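Local coordinates for protein shikimate dehydrogenase (NADP(+)) (Thermotoga maritima, PDB 3U62) that probably catalyses the reversible NADPH-linked reduction of 3-dehydroshikimate to shikimate, a step of the chorismate pathway leading to aromatic amino acids, at residues R17-Y22 with K234-Y239; R48-E51 with G55-A58; A122-L127 with K133-V138; E162-A167 with L183-D188; P205-A210 with I218-L223. All blocks are in the same frame, centred on the assembly; numbering follows the deposited sequence.

Contact 1: R17-Y22 with K234-Y239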
# COMPACT_ATOMS: atom_id res chain seq x y z
N ARG A 17 7.97 15.77 1.76
CA ARG A 17 8.80 16.48 0.77
C ARG A 17 8.11 16.58 -0.59
O ARG A 17 8.17 17.63 -1.24
CB ARG A 17 10.18 15.83 0.63
CG ARG A 17 10.14 14.43 0.04
CD ARG A 17 11.48 13.93 -0.45
NE ARG A 17 11.33 12.59 -1.04
CZ ARG A 17 12.30 11.70 -1.16
NH1 ARG A 17 13.53 11.97 -0.73
NH2 ARG A 17 12.05 10.51 -1.71
N LEU A 18 7.46 15.50 -1.00
CA LEU A 18 6.81 15.44 -2.31
C LEU A 18 5.55 16.29 -2.40
O LEU A 18 5.39 17.06 -3.35
CB LEU A 18 6.53 13.99 -2.72
CG LEU A 18 7.73 13.22 -3.27
CD1 LEU A 18 7.51 11.72 -3.12
CD2 LEU A 18 8.01 13.59 -4.73
N TYR A 19 4.65 16.15 -1.43
CA TYR A 19 3.43 16.95 -1.42
C TYR A 19 3.74 18.44 -1.26
O TYR A 19 3.11 19.27 -1.92
CB TYR A 19 2.46 16.49 -0.32
CG TYR A 19 1.75 15.18 -0.60
CD1 TYR A 19 2.31 13.97 -0.20
CD2 TYR A 19 0.51 15.15 -1.24
CE1 TYR A 19 1.66 12.76 -0.44
CE2 TYR A 19 -0.15 13.95 -1.48
CZ TYR A 19 0.44 12.76 -1.08
OH TYR A 19 -0.21 11.56 -1.31
N ASN A 20 4.69 18.78 -0.40
CA ASN A 20 5.09 20.17 -0.20
C ASN A 20 5.73 20.80 -1.44
O ASN A 20 5.48 21.98 -1.73
CB ASN A 20 6.01 20.33 1.01
CG ASN A 20 5.26 20.21 2.33
OD1 ASN A 20 4.18 20.77 2.49
ND2 ASN A 20 5.84 19.49 3.28
N GLU A 21 6.56 20.03 -2.15
CA GLU A 21 7.13 20.49 -3.41
C GLU A 21 6.02 20.69 -4.45
O GLU A 21 6.03 21.66 -5.20
CB GLU A 21 8.18 19.51 -3.94
CG GLU A 21 8.95 20.00 -5.18
CD GLU A 21 9.87 18.96 -5.79
OE1 GLU A 21 9.84 17.78 -5.37
OE2 GLU A 21 10.64 19.31 -6.72
N TYR A 22 5.07 19.75 -4.46
CA TYR A 22 3.92 19.80 -5.36
C TYR A 22 3.07 21.05 -5.11
O TYR A 22 2.72 21.76 -6.06
CB TYR A 22 3.08 18.53 -5.21
CG TYR A 22 1.72 18.61 -5.85
CD1 TYR A 22 1.54 18.33 -7.20
CD2 TYR A 22 0.60 18.96 -5.09
CE1 TYR A 22 0.28 18.41 -7.78
CE2 TYR A 22 -0.66 19.05 -5.66
CZ TYR A 22 -0.81 18.77 -7.01
OH TYR A 22 -2.05 18.84 -7.59
N LYS A 234 -6.99 14.08 -5.78
CA LYS A 234 -8.31 14.19 -6.41
C LYS A 234 -9.41 14.26 -5.35
O LYS A 234 -10.33 15.08 -5.46
CB LYS A 234 -8.56 13.03 -7.37
CG LYS A 234 -7.76 13.10 -8.66
CD LYS A 234 -8.09 11.92 -9.57
CE LYS A 234 -7.27 11.95 -10.84
NZ LYS A 234 -7.65 10.86 -11.78
N ILE A 235 -9.31 13.40 -4.33
CA ILE A 235 -10.24 13.40 -3.21
C ILE A 235 -10.20 14.74 -2.46
O ILE A 235 -11.24 15.29 -2.09
CB ILE A 235 -9.97 12.21 -2.24
CG1 ILE A 235 -10.41 10.90 -2.91
CG2 ILE A 235 -10.70 12.40 -0.91
CD1 ILE A 235 -9.94 9.65 -2.20
N TRP A 236 -8.99 15.27 -2.27
CA TRP A 236 -8.79 16.53 -1.57
C TRP A 236 -9.15 17.76 -2.42
O TRP A 236 -9.15 18.89 -1.92
CB TRP A 236 -7.36 16.63 -1.03
CG TRP A 236 -7.03 15.61 0.03
CD1 TRP A 236 -7.91 15.02 0.90
CD2 TRP A 236 -5.74 15.08 0.36
NE1 TRP A 236 -7.25 14.15 1.73
CE2 TRP A 236 -5.92 14.17 1.43
CE3 TRP A 236 -4.45 15.28 -0.15
CZ2 TRP A 236 -4.85 13.46 2.00
CZ3 TRP A 236 -3.39 14.58 0.42
CH2 TRP A 236 -3.60 13.68 1.48
N GLY A 237 -9.46 17.53 -3.69
CA GLY A 237 -9.89 18.59 -4.62
C GLY A 237 -8.77 19.53 -5.03
O GLY A 237 -9.02 20.69 -5.35
N ILE A 238 -7.54 19.02 -5.02
CA ILE A 238 -6.35 19.84 -5.26
C ILE A 238 -5.39 19.18 -6.26
O ILE A 238 -4.17 19.33 -6.16
CB ILE A 238 -5.62 20.19 -3.94
CG1 ILE A 238 -5.31 18.92 -3.13
CG2 ILE A 238 -6.44 21.19 -3.13
CD1 ILE A 238 -4.51 19.15 -1.86
N TYR A 239 -5.96 18.47 -7.23
CA TYR A 239 -5.17 17.76 -8.23
C TYR A 239 -4.93 18.60 -9.48
O TYR A 239 -5.86 19.05 -10.15
CB TYR A 239 -5.83 16.43 -8.59
CG TYR A 239 -5.10 15.64 -9.66
CD1 TYR A 239 -3.82 15.12 -9.42
CD2 TYR A 239 -5.68 15.42 -10.91
CE1 TYR A 239 -3.15 14.40 -10.40
CE2 TYR A 239 -5.01 14.70 -11.89
CZ TYR A 239 -3.75 14.19 -11.63
OH TYR A 239 -3.08 13.48 -12.60

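Contact 2: R48-E51 with G55-A58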
# COMPACT_ATOMS: atom_id res chain seq x y z
N ARG A 48 -6.86 15.18 18.29
CA ARG A 48 -6.08 16.37 17.96
C ARG A 48 -5.87 16.49 16.44
O ARG A 48 -6.02 17.58 15.87
CB ARG A 48 -4.74 16.33 18.69
CG ARG A 48 -3.81 17.51 18.41
CD ARG A 48 -2.46 17.36 19.11
NE ARG A 48 -1.67 16.23 18.60
CZ ARG A 48 -0.84 16.30 17.57
NH1 ARG A 48 -0.67 17.44 16.90
NH2 ARG A 48 -0.17 15.21 17.19
N ILE A 49 -5.51 15.37 15.82
CA ILE A 49 -5.28 15.30 14.37
C ILE A 49 -6.54 15.68 13.59
O ILE A 49 -6.47 16.44 12.62
CB ILE A 49 -4.81 13.87 13.94
CG1 ILE A 49 -3.50 13.48 14.64
CG2 ILE A 49 -4.68 13.76 12.40
CD1 ILE A 49 -2.35 14.46 14.45
N LEU A 50 -7.69 15.16 14.02
CA LEU A 50 -8.97 15.43 13.37
C LEU A 50 -9.37 16.90 13.44
O LEU A 50 -10.09 17.40 12.57
CB LEU A 50 -10.07 14.55 13.96
CG LEU A 50 -10.00 13.04 13.67
CD1 LEU A 50 -10.92 12.27 14.61
CD2 LEU A 50 -10.33 12.72 12.21
N GLU A 51 -8.90 17.59 14.48
CA GLU A 51 -9.21 19.01 14.66
C GLU A 51 -8.21 19.92 13.94
O GLU A 51 -8.58 21.02 13.52
CB GLU A 51 -9.27 19.36 16.14
CG GLU A 51 -10.46 18.75 16.88
CD GLU A 51 -10.58 19.22 18.31
OE1 GLU A 51 -10.17 20.37 18.61
OE2 GLU A 51 -11.09 18.45 19.15
N GLY A 55 -7.25 17.11 6.13
CA GLY A 55 -7.17 15.73 5.70
C GLY A 55 -5.82 15.16 6.05
O GLY A 55 -4.93 15.88 6.49
N PHE A 56 -5.67 13.85 5.87
CA PHE A 56 -4.40 13.18 6.14
C PHE A 56 -4.35 11.79 5.54
O PHE A 56 -5.38 11.19 5.21
CB PHE A 56 -4.09 13.13 7.65
CG PHE A 56 -5.17 12.48 8.48
CD1 PHE A 56 -5.11 11.12 8.77
CD2 PHE A 56 -6.21 13.23 9.01
CE1 PHE A 56 -6.09 10.51 9.55
CE2 PHE A 56 -7.20 12.63 9.79
CZ PHE A 56 -7.13 11.27 10.07
N ASN A 57 -3.13 11.28 5.40
CA ASN A 57 -2.91 9.89 5.07
C ASN A 57 -2.61 9.09 6.33
O ASN A 57 -2.06 9.62 7.29
CB ASN A 57 -1.77 9.74 4.06
CG ASN A 57 -2.16 10.21 2.67
OD1 ASN A 57 -3.14 9.75 2.09
ND2 ASN A 57 -1.37 11.13 2.12
N ALA A 58 -2.99 7.82 6.31
CA ALA A 58 -2.67 6.90 7.39
C ALA A 58 -1.88 5.74 6.81
O ALA A 58 -2.24 5.20 5.77
CB ALA A 58 -3.93 6.41 8.06

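Contact 3: A122-L127 with K133-V138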
# COMPACT_ATOMS: atom_id res chain seq x y z
N ALA A 122 -6.00 -4.33 0.67
CA ALA A 122 -6.10 -3.43 -0.48
C ALA A 122 -5.68 -4.13 -1.77
O ALA A 122 -6.33 -3.98 -2.80
CB ALA A 122 -5.27 -2.18 -0.25
N VAL A 123 -4.59 -4.89 -1.70
CA VAL A 123 -4.09 -5.65 -2.84
C VAL A 123 -5.11 -6.71 -3.28
O VAL A 123 -5.40 -6.83 -4.47
CB VAL A 123 -2.70 -6.29 -2.55
CG1 VAL A 123 -2.34 -7.35 -3.58
CG2 VAL A 123 -1.62 -5.21 -2.51
N ILE A 124 -5.65 -7.45 -2.31
CA ILE A 124 -6.67 -8.47 -2.59
C ILE A 124 -7.90 -7.85 -3.26
O ILE A 124 -8.39 -8.37 -4.26
CB ILE A 124 -7.08 -9.26 -1.32
CG1 ILE A 124 -5.88 -10.02 -0.76
CG2 ILE A 124 -8.22 -10.23 -1.63
CD1 ILE A 124 -6.00 -10.36 0.73
N TYR A 125 -8.38 -6.73 -2.72
CA TYR A 125 -9.51 -6.00 -3.29
C TYR A 125 -9.22 -5.61 -4.74
O TYR A 125 -10.07 -5.79 -5.61
CB TYR A 125 -9.84 -4.76 -2.45
CG TYR A 125 -11.10 -4.04 -2.89
CD1 TYR A 125 -12.35 -4.38 -2.36
CD2 TYR A 125 -11.04 -3.00 -3.82
CE1 TYR A 125 -13.50 -3.71 -2.76
CE2 TYR A 125 -12.19 -2.32 -4.22
CZ TYR A 125 -13.41 -2.68 -3.69
OH TYR A 125 -14.55 -2.02 -4.09
N ALA A 126 -8.02 -5.07 -4.97
CA ALA A 126 -7.59 -4.67 -6.31
C ALA A 126 -7.58 -5.86 -7.28
O ALA A 126 -8.09 -5.75 -8.40
CB ALA A 126 -6.22 -4.02 -6.25
N LEU A 127 -7.01 -6.98 -6.84
CA LEU A 127 -6.94 -8.20 -7.65
C LEU A 127 -8.33 -8.71 -8.02
O LEU A 127 -8.57 -9.09 -9.17
CB LEU A 127 -6.14 -9.29 -6.93
CG LEU A 127 -4.64 -9.08 -6.74
CD1 LEU A 127 -4.09 -10.04 -5.69
CD2 LEU A 127 -3.87 -9.22 -8.05
N LYS A 133 -9.07 -14.67 -9.67
CA LYS A 133 -9.88 -15.62 -8.91
C LYS A 133 -9.09 -16.41 -7.88
O LYS A 133 -9.53 -16.56 -6.73
CB LYS A 133 -10.59 -16.59 -9.86
CG LYS A 133 -11.69 -15.96 -10.72
CD LYS A 133 -12.29 -16.98 -11.68
CE LYS A 133 -13.17 -17.99 -10.95
NZ LYS A 133 -13.33 -19.25 -11.73
N ASP A 134 -7.92 -16.90 -8.28
CA ASP A 134 -7.13 -17.80 -7.45
C ASP A 134 -6.09 -17.03 -6.64
O ASP A 134 -4.98 -16.78 -7.12
CB ASP A 134 -6.47 -18.87 -8.33
CG ASP A 134 -6.25 -20.18 -7.60
OD1 ASP A 134 -6.55 -20.28 -6.39
OD2 ASP A 134 -5.76 -21.14 -8.24
N ILE A 135 -6.47 -16.65 -5.42
CA ILE A 135 -5.61 -15.85 -4.56
C ILE A 135 -5.26 -16.61 -3.29
O ILE A 135 -6.14 -17.07 -2.56
CB ILE A 135 -6.25 -14.47 -4.21
CG1 ILE A 135 -6.61 -13.71 -5.48
CG2 ILE A 135 -5.30 -13.64 -3.34
CD1 ILE A 135 -7.62 -12.58 -5.29
N TRP A 136 -3.96 -16.75 -3.04
CA TRP A 136 -3.45 -17.45 -1.86
C TRP A 136 -2.72 -16.48 -0.96
O TRP A 136 -1.69 -15.91 -1.33
CB TRP A 136 -2.50 -18.58 -2.27
CG TRP A 136 -3.08 -19.58 -3.24
CD1 TRP A 136 -4.40 -19.87 -3.44
CD2 TRP A 136 -2.34 -20.46 -4.10
NE1 TRP A 136 -4.53 -20.85 -4.40
CE2 TRP A 136 -3.28 -21.23 -4.82
CE3 TRP A 136 -0.97 -20.66 -4.35
CZ2 TRP A 136 -2.90 -22.19 -5.76
CZ3 TRP A 136 -0.60 -21.61 -5.29
CH2 TRP A 136 -1.56 -22.37 -5.98
N VAL A 137 -3.27 -16.27 0.24
CA VAL A 137 -2.65 -15.40 1.23
C VAL A 137 -1.70 -16.22 2.10
O VAL A 137 -2.06 -17.29 2.60
CB VAL A 137 -3.71 -14.68 2.10
CG1 VAL A 137 -3.06 -13.90 3.23
CG2 VAL A 137 -4.57 -13.76 1.24
N VAL A 138 -0.48 -15.71 2.27
CA VAL A 138 0.50 -16.30 3.16
C VAL A 138 0.86 -15.25 4.20
O VAL A 138 1.44 -14.22 3.86
CB VAL A 138 1.76 -16.76 2.39
CG1 VAL A 138 2.78 -17.38 3.34
CG2 VAL A 138 1.40 -17.75 1.30

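Contact 4: E162-A167 with L183-D188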
# COMPACT_ATOMS: atom_id res chain seq x y z
N GLU A 162 6.74 -23.45 -0.78
CA GLU A 162 5.97 -24.45 -1.51
C GLU A 162 4.85 -23.83 -2.34
O GLU A 162 4.61 -24.25 -3.48
CB GLU A 162 5.34 -25.46 -0.56
CG GLU A 162 6.31 -26.36 0.19
CD GLU A 162 5.68 -26.92 1.45
OE1 GLU A 162 4.58 -27.54 1.38
OE2 GLU A 162 6.28 -26.75 2.53
N VAL A 163 4.15 -22.85 -1.77
CA VAL A 163 2.99 -22.26 -2.44
C VAL A 163 3.38 -21.38 -3.63
O VAL A 163 2.67 -21.35 -4.64
CB VAL A 163 2.01 -21.51 -1.47
CG1 VAL A 163 1.45 -22.47 -0.42
CG2 VAL A 163 2.68 -20.31 -0.83
N VAL A 164 4.50 -20.66 -3.50
CA VAL A 164 5.00 -19.81 -4.59
C VAL A 164 5.41 -20.65 -5.80
O VAL A 164 5.22 -20.23 -6.95
CB VAL A 164 6.16 -18.89 -4.11
CG1 VAL A 164 6.84 -18.20 -5.29
CG2 VAL A 164 5.64 -17.84 -3.14
N LYS A 165 5.94 -21.84 -5.54
CA LYS A 165 6.31 -22.79 -6.60
C LYS A 165 5.13 -23.12 -7.52
O LYS A 165 5.31 -23.35 -8.72
CB LYS A 165 6.89 -24.07 -5.98
CG LYS A 165 7.33 -25.15 -6.97
CD LYS A 165 8.54 -24.72 -7.79
CE LYS A 165 8.91 -25.79 -8.80
NZ LYS A 165 10.07 -25.38 -9.65
N LYS A 166 3.92 -23.11 -6.96
CA LYS A 166 2.69 -23.44 -7.70
C LYS A 166 1.96 -22.21 -8.25
O LYS A 166 0.88 -22.32 -8.83
CB LYS A 166 1.75 -24.26 -6.82
CG LYS A 166 2.27 -25.65 -6.45
CD LYS A 166 1.23 -26.46 -5.68
CE LYS A 166 1.78 -27.90 -5.46
NZ LYS A 166 0.78 -28.76 -4.76
N ALA A 167 2.57 -21.03 -8.07
CA ALA A 167 1.94 -19.76 -8.44
C ALA A 167 2.61 -19.09 -9.63
O ALA A 167 3.69 -19.50 -10.06
CB ALA A 167 1.91 -18.83 -7.24
N LEU A 183 12.43 -12.93 2.54
CA LEU A 183 11.30 -13.83 2.73
C LEU A 183 11.75 -15.28 2.50
O LEU A 183 12.64 -15.53 1.68
CB LEU A 183 10.15 -13.47 1.78
CG LEU A 183 9.32 -12.23 2.12
CD1 LEU A 183 8.54 -11.76 0.90
CD2 LEU A 183 8.37 -12.49 3.29
N PRO A 184 11.13 -16.24 3.22
CA PRO A 184 11.49 -17.65 3.06
C PRO A 184 10.95 -18.25 1.75
O PRO A 184 10.00 -19.03 1.76
CB PRO A 184 10.85 -18.32 4.28
CG PRO A 184 9.71 -17.44 4.64
CD PRO A 184 10.13 -16.04 4.29
N VAL A 185 11.58 -17.88 0.64
CA VAL A 185 11.20 -18.38 -0.68
C VAL A 185 12.46 -18.59 -1.54
O VAL A 185 13.35 -17.75 -1.57
CB VAL A 185 10.15 -17.45 -1.38
CG1 VAL A 185 10.68 -16.02 -1.55
CG2 VAL A 185 9.69 -18.04 -2.71
N SER A 186 12.51 -19.74 -2.21
CA SER A 186 13.69 -20.17 -2.95
C SER A 186 13.76 -19.58 -4.36
O SER A 186 12.75 -19.12 -4.90
CB SER A 186 13.73 -21.70 -3.04
OG SER A 186 12.56 -22.20 -3.69
N ASP A 187 14.96 -19.63 -4.95
CA ASP A 187 15.16 -19.28 -6.35
C ASP A 187 14.29 -20.15 -7.26
O ASP A 187 13.68 -19.65 -8.20
CB ASP A 187 16.63 -19.45 -6.74
CG ASP A 187 17.53 -18.38 -6.15
OD1 ASP A 187 17.05 -17.56 -5.34
OD2 ASP A 187 18.73 -18.36 -6.51
N ASP A 188 14.26 -21.45 -6.95
CA ASP A 188 13.46 -22.41 -7.70
C ASP A 188 11.97 -22.03 -7.75
O ASP A 188 11.33 -22.17 -8.79
CB ASP A 188 13.62 -23.82 -7.11
CG ASP A 188 12.81 -24.87 -7.85
OD1 ASP A 188 11.92 -25.49 -7.21
OD2 ASP A 188 13.04 -25.07 -9.06

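Contact 5: P205-A210 with I218-L223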
# COMPACT_ATOMS: atom_id res chain seq x y z
N PRO A 205 15.53 -7.26 -1.08
CA PRO A 205 16.13 -8.52 -1.51
C PRO A 205 15.24 -9.32 -2.48
O PRO A 205 15.75 -9.93 -3.41
CB PRO A 205 16.32 -9.28 -0.20
CG PRO A 205 16.55 -8.20 0.80
CD PRO A 205 15.65 -7.07 0.38
N LEU A 206 13.92 -9.30 -2.24
CA LEU A 206 12.96 -9.98 -3.12
C LEU A 206 13.02 -9.44 -4.56
O LEU A 206 13.09 -10.22 -5.52
CB LEU A 206 11.54 -9.86 -2.57
CG LEU A 206 10.38 -10.42 -3.41
CD1 LEU A 206 10.46 -11.94 -3.56
CD2 LEU A 206 9.04 -10.01 -2.83
N VAL A 207 13.00 -8.12 -4.69
CA VAL A 207 13.06 -7.45 -5.99
C VAL A 207 14.38 -7.74 -6.70
O VAL A 207 14.40 -8.06 -7.89
CB VAL A 207 12.83 -5.91 -5.84
CG1 VAL A 207 13.20 -5.17 -7.12
CG2 VAL A 207 11.38 -5.63 -5.46
N VAL A 208 15.48 -7.62 -5.95
CA VAL A 208 16.82 -7.89 -6.48
C VAL A 208 16.97 -9.34 -6.95
O VAL A 208 17.55 -9.59 -8.01
CB VAL A 208 17.92 -7.52 -5.43
CG1 VAL A 208 19.31 -7.94 -5.92
CG2 VAL A 208 17.89 -6.02 -5.14
N LYS A 209 16.43 -10.28 -6.17
CA LYS A 209 16.45 -11.70 -6.52
C LYS A 209 15.65 -11.96 -7.79
O LYS A 209 16.10 -12.69 -8.67
CB LYS A 209 15.90 -12.54 -5.37
CG LYS A 209 16.17 -14.05 -5.49
CD LYS A 209 17.33 -14.49 -4.61
CE LYS A 209 18.68 -14.34 -5.30
NZ LYS A 209 19.81 -14.75 -4.42
N ALA A 210 14.47 -11.36 -7.88
CA ALA A 210 13.59 -11.50 -9.04
C ALA A 210 14.29 -11.04 -10.32
O ALA A 210 14.12 -11.65 -11.38
CB ALA A 210 12.30 -10.73 -8.83
N ILE A 218 8.76 -7.04 -12.73
CA ILE A 218 9.19 -6.81 -11.35
C ILE A 218 8.84 -5.37 -10.99
O ILE A 218 9.48 -4.42 -11.46
CB ILE A 218 10.69 -7.08 -11.17
CG1 ILE A 218 11.02 -8.51 -11.61
CG2 ILE A 218 11.11 -6.87 -9.72
CD1 ILE A 218 12.42 -8.69 -12.18
N ILE A 219 7.81 -5.22 -10.16
CA ILE A 219 7.27 -3.91 -9.84
C ILE A 219 7.43 -3.60 -8.36
O ILE A 219 6.92 -4.33 -7.50
CB ILE A 219 5.77 -3.81 -10.27
CG1 ILE A 219 5.63 -4.06 -11.78
CG2 ILE A 219 5.19 -2.45 -9.89
CD1 ILE A 219 4.20 -4.41 -12.24
N LYS A 220 8.16 -2.53 -8.06
CA LYS A 220 8.31 -2.04 -6.69
C LYS A 220 7.15 -1.13 -6.33
O LYS A 220 6.27 -0.86 -7.16
CB LYS A 220 9.63 -1.28 -6.50
CG LYS A 220 10.89 -2.01 -6.94
CD LYS A 220 12.12 -1.17 -6.62
CE LYS A 220 12.18 0.12 -7.43
NZ LYS A 220 13.36 0.96 -7.05
N GLY A 221 7.15 -0.62 -5.10
CA GLY A 221 6.04 0.16 -4.58
C GLY A 221 5.92 1.59 -5.08
O GLY A 221 5.00 2.31 -4.67
N ASN A 222 6.83 2.01 -5.95
CA ASN A 222 6.85 3.39 -6.44
C ASN A 222 5.65 3.77 -7.31
O ASN A 222 5.14 4.89 -7.20
CB ASN A 222 8.17 3.73 -7.13
CG ASN A 222 8.45 2.84 -8.33
OD1 ASN A 222 8.07 1.67 -8.37
ND2 ASN A 222 9.13 3.40 -9.33
N LEU A 223 5.20 2.85 -8.17
CA LEU A 223 4.01 3.09 -9.00
C LEU A 223 2.74 3.17 -8.17
O LEU A 223 1.90 4.05 -8.38
CB LEU A 223 3.87 2.02 -10.09
CG LEU A 223 4.64 2.18 -11.41
CD1 LEU A 223 4.59 0.88 -12.19
CD2 LEU A 223 4.07 3.33 -12.25

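Contact 1: R17-Y22 with K234-Y239
Tyr22 reaches from helix 15-26 to the loop that follows helix 222-235 and gives its phenol hydrogen to a backbone carbonyl, Tyr22 OH to Ile238 O at 2.6 Å. The oxygen of Ile238 lies at the edge of the Tyr22 ring and near its plane. The donor lies in the plane of the Ile238 carbonyl, and the C=O...donor angle of 138° puts it on a lone pair. Turning CG anti to the backbone N (chi1 167°) carries the Tyr22 ring toward the loop, where OH also lies 3.4 Å from Tyr239 CA and takes a hydrogen bond from Asp240 N. One hydroxyl thus serves two backbone groups of the same loop. A phenylalanine at Tyr22 would probably keep the ring packing but leave the Ile238 carbonyl and the Asp240 amide without this shared partner. One turn back, Tyr19 CE2 meets the rim of the indole at Trp236 CZ3, 3.8 Å away, the two side chains crossing at about a right angle. Their polar ends are held elsewhere, Tyr19 OH by Asn232 and Trp236 NE1 by Val85 O. Gly237, with positive phi (72°), closes helix 222-235 in a Schellman motif and leads into the gripped carbonyl. Around this buried contact, helix 241-248 packs Phe248 on Tyr19 and Tyr22, while Asn57 of strand 55-58 touches both Tyr19 and Trp236.

Contact 2: R48-E51 with G55-A58
Phe56, on strand 55-58, turns its ring toward Ile49 and Leu50 of the helix that precedes it in the chain, helix 42-52. The strand starts at Gly55, whose CA lies 7.9 Å from Leu50 CA; the side-chain contact with the helix begins at the next residue. At Phe56 a chi1 of 56° sets CG between the backbone N and the carbonyl carbon, and the ring then offers one face to Ile49. The methyl CG2 of Ile49 sits over that face, 3.9 Å from the ring centroid and 19° off the ring normal, a CH-pi contact shifted toward the CD2-CE2 rim. Leu50 comes in differently: its CD2 approaches the ring edge near the plane, 4.0 Å from Phe56 CE2. Two branched side chains therefore limit the ring from its face and from its rim. Along the strand, backbone hydrogen bonds join Phe56 with Val85, Asn57 with Cys4 and Ile6, and Ala58 with Asn83. The helix thus packs on the mixed sheet of the substrate-binding domain, where strand 55-58 runs between strands 2-7 and 84-86, and the Phe56 side chain also touches Cys4, Ile6 and Val85.

Contact 3: A122-L127 with K133-V138
Ile124 and Leu127 of helix 118-129 pack on Ile135 and Val137 of strand 135-139 within a beta-alpha-beta unit of the Rossmann fold, whose first strand is 111-114. The short helix and strand segments run antiparallel, at 175° between their N-to-C directions, with axes 10.6 Å apart at closest approach. That is the expected return path: the helix runs back along the sheet before the chain enters the next parallel strand. All four touching residues are buried and their contacts are purely apolar. On the strand, Ile135 points toward the helix and inserts its CD1 between two side chains one turn apart, reaching Leu127 CB at 4.0 Å and, more loosely, Ile124 CG2 at 4.4 Å. Leu127 and Ile135 both continue onto Val113 of the neighbouring strand, so the same apolar layer spans two strands. The solvent side begins where the strand is entered. Lys133 is exposed and points away from the helix, and Asp134 is partly exposed; the amides of both are hydrogen-bonded to the carboxylate of Glu109. Trp136 makes no contact with helix segment 122-127; its NE1 forms a weak, bent bond to Asp134 OD1. Toward the C-terminal end of the strand, Val137 lies near Ala116 and Asn139, which are predicted to bind NADP(+). Here Ile124, with CG1 anti to its carbonyl carbon (chi1 -63°) and an extended chi2, puts CD1 where it meets Val137 CG2 at 3.7 Å.

Contact 4: E162-A167 with L183-D188
Lys165 leaves helix 160-165 with CG anti to the backbone N (chi1 -179°) and bends once, at chi2 (68°), and this single kink brings its ammonium to Asp188. The carboxylate comes to meet it from a side chain that is likewise anti at chi1 (180°). Both carboxylate oxygens face Lys165 NZ, Asp188 OD2 at 3.0 Å and Asp188 OD1 at 3.1 Å, a salt bridge whose two hydrogen bonds are both weak. The last methylene of the lysine is close too, Lys165 CE lying 3.4 Å from Asp188 OD1, as the two side chains cross at a slant. Asp188 OD2 also has Lys191 as a long, weak ion-pair partner. The contact ties together two helices of the Rossmann-type domain, since helix 160-165 precedes strand 169-172 of the parallel sheet and helix 187-190 precedes strand 195-198. Losing the carboxylate to an alanine here is likely to leave the Lys165 ammonium without its mate and its long chain freer to swing. Deeper in, Val185 CG2 presses against the fork of Val164, 3.8 Å from Val164 CG1, the side chains crossing at about a right angle. Between the valine and the aspartate, Ser186 occupies the N-cap position of helix 187-190, and its OG is hydrogen-bonded to both Asp161 and Ser189.

Contact 5: P205-A210 with I218-L223
Val207 and Ile218 bring helix 205-213 and strand 217-219 to their nearest backbone approach, 6.6 Å between Val207 CA and Ile218 CA. No hydrogen bond crosses the contact. The helix is regular, its amides bonding four residues back, as in Lys209 to Pro205, whereas residues 218-223 pass from extended strand through a short turn into the start of helix 222-235. Ile218 is the main strand partner, and its two branches divide the work. Its CG2, anti to the backbone N while CG1 is anti to the carbonyl carbon (chi1 -57°), meets Val207 CG1 at 3.7 Å. The longer branch turns to Ala210: Ile218 CG1 lies 3.8 Å from Ala210 CB, and Ile218 CD1 ends 3.5 Å from Ala210 O, packing against the backbone of the helix. The small side chain of Ala210 is consistent with so near an approach. Lys220, two residues on, uses its aliphatic part: its CG is 3.9 Å from both Val207 CG1 and Val207 CG2, so that the fork of the valine faces one methylene, and the two side chains cross at about a right angle. A bend at chi3 (-66°) then leads NZ to a salt bridge with Asp203. The same Val207 side chain also touches Asp198. Strand 195-198, helix 205-213 and strand 217-219 form a beta-alpha-beta crossover of the Rossmann-type domain, with strand 217-219 at the margin of the parallel sheet and Gly221, predicted to bind NADP(+), just beyond its end.

The five contacts fall into two groups, one at the substrate-binding domain and one in the nucleotide-binding domain. Contacts 1 and 2, with centres 15 Å apart, touch where Trp236 CZ2 lies 4.0 Å from Phe56 C; the Tyr19 side chain is about 4 Å from that of Ser15 and about 8 Å from that of Asn83, both predicted to bind shikimate. Contacts 3 and 4 meet where Val138 CG2 and Val163 CG2 are 3.6 Å apart, contacts 4 and 5 at Leu183 and Leu206. In contact 3 the Val137 side chain is about 4 Å from that of Ala116, of the predicted NADP(+) site. Helix 222-235 starts in contact 5 and ends in contact 1, their centres 26 Å apart, and so joins the groups.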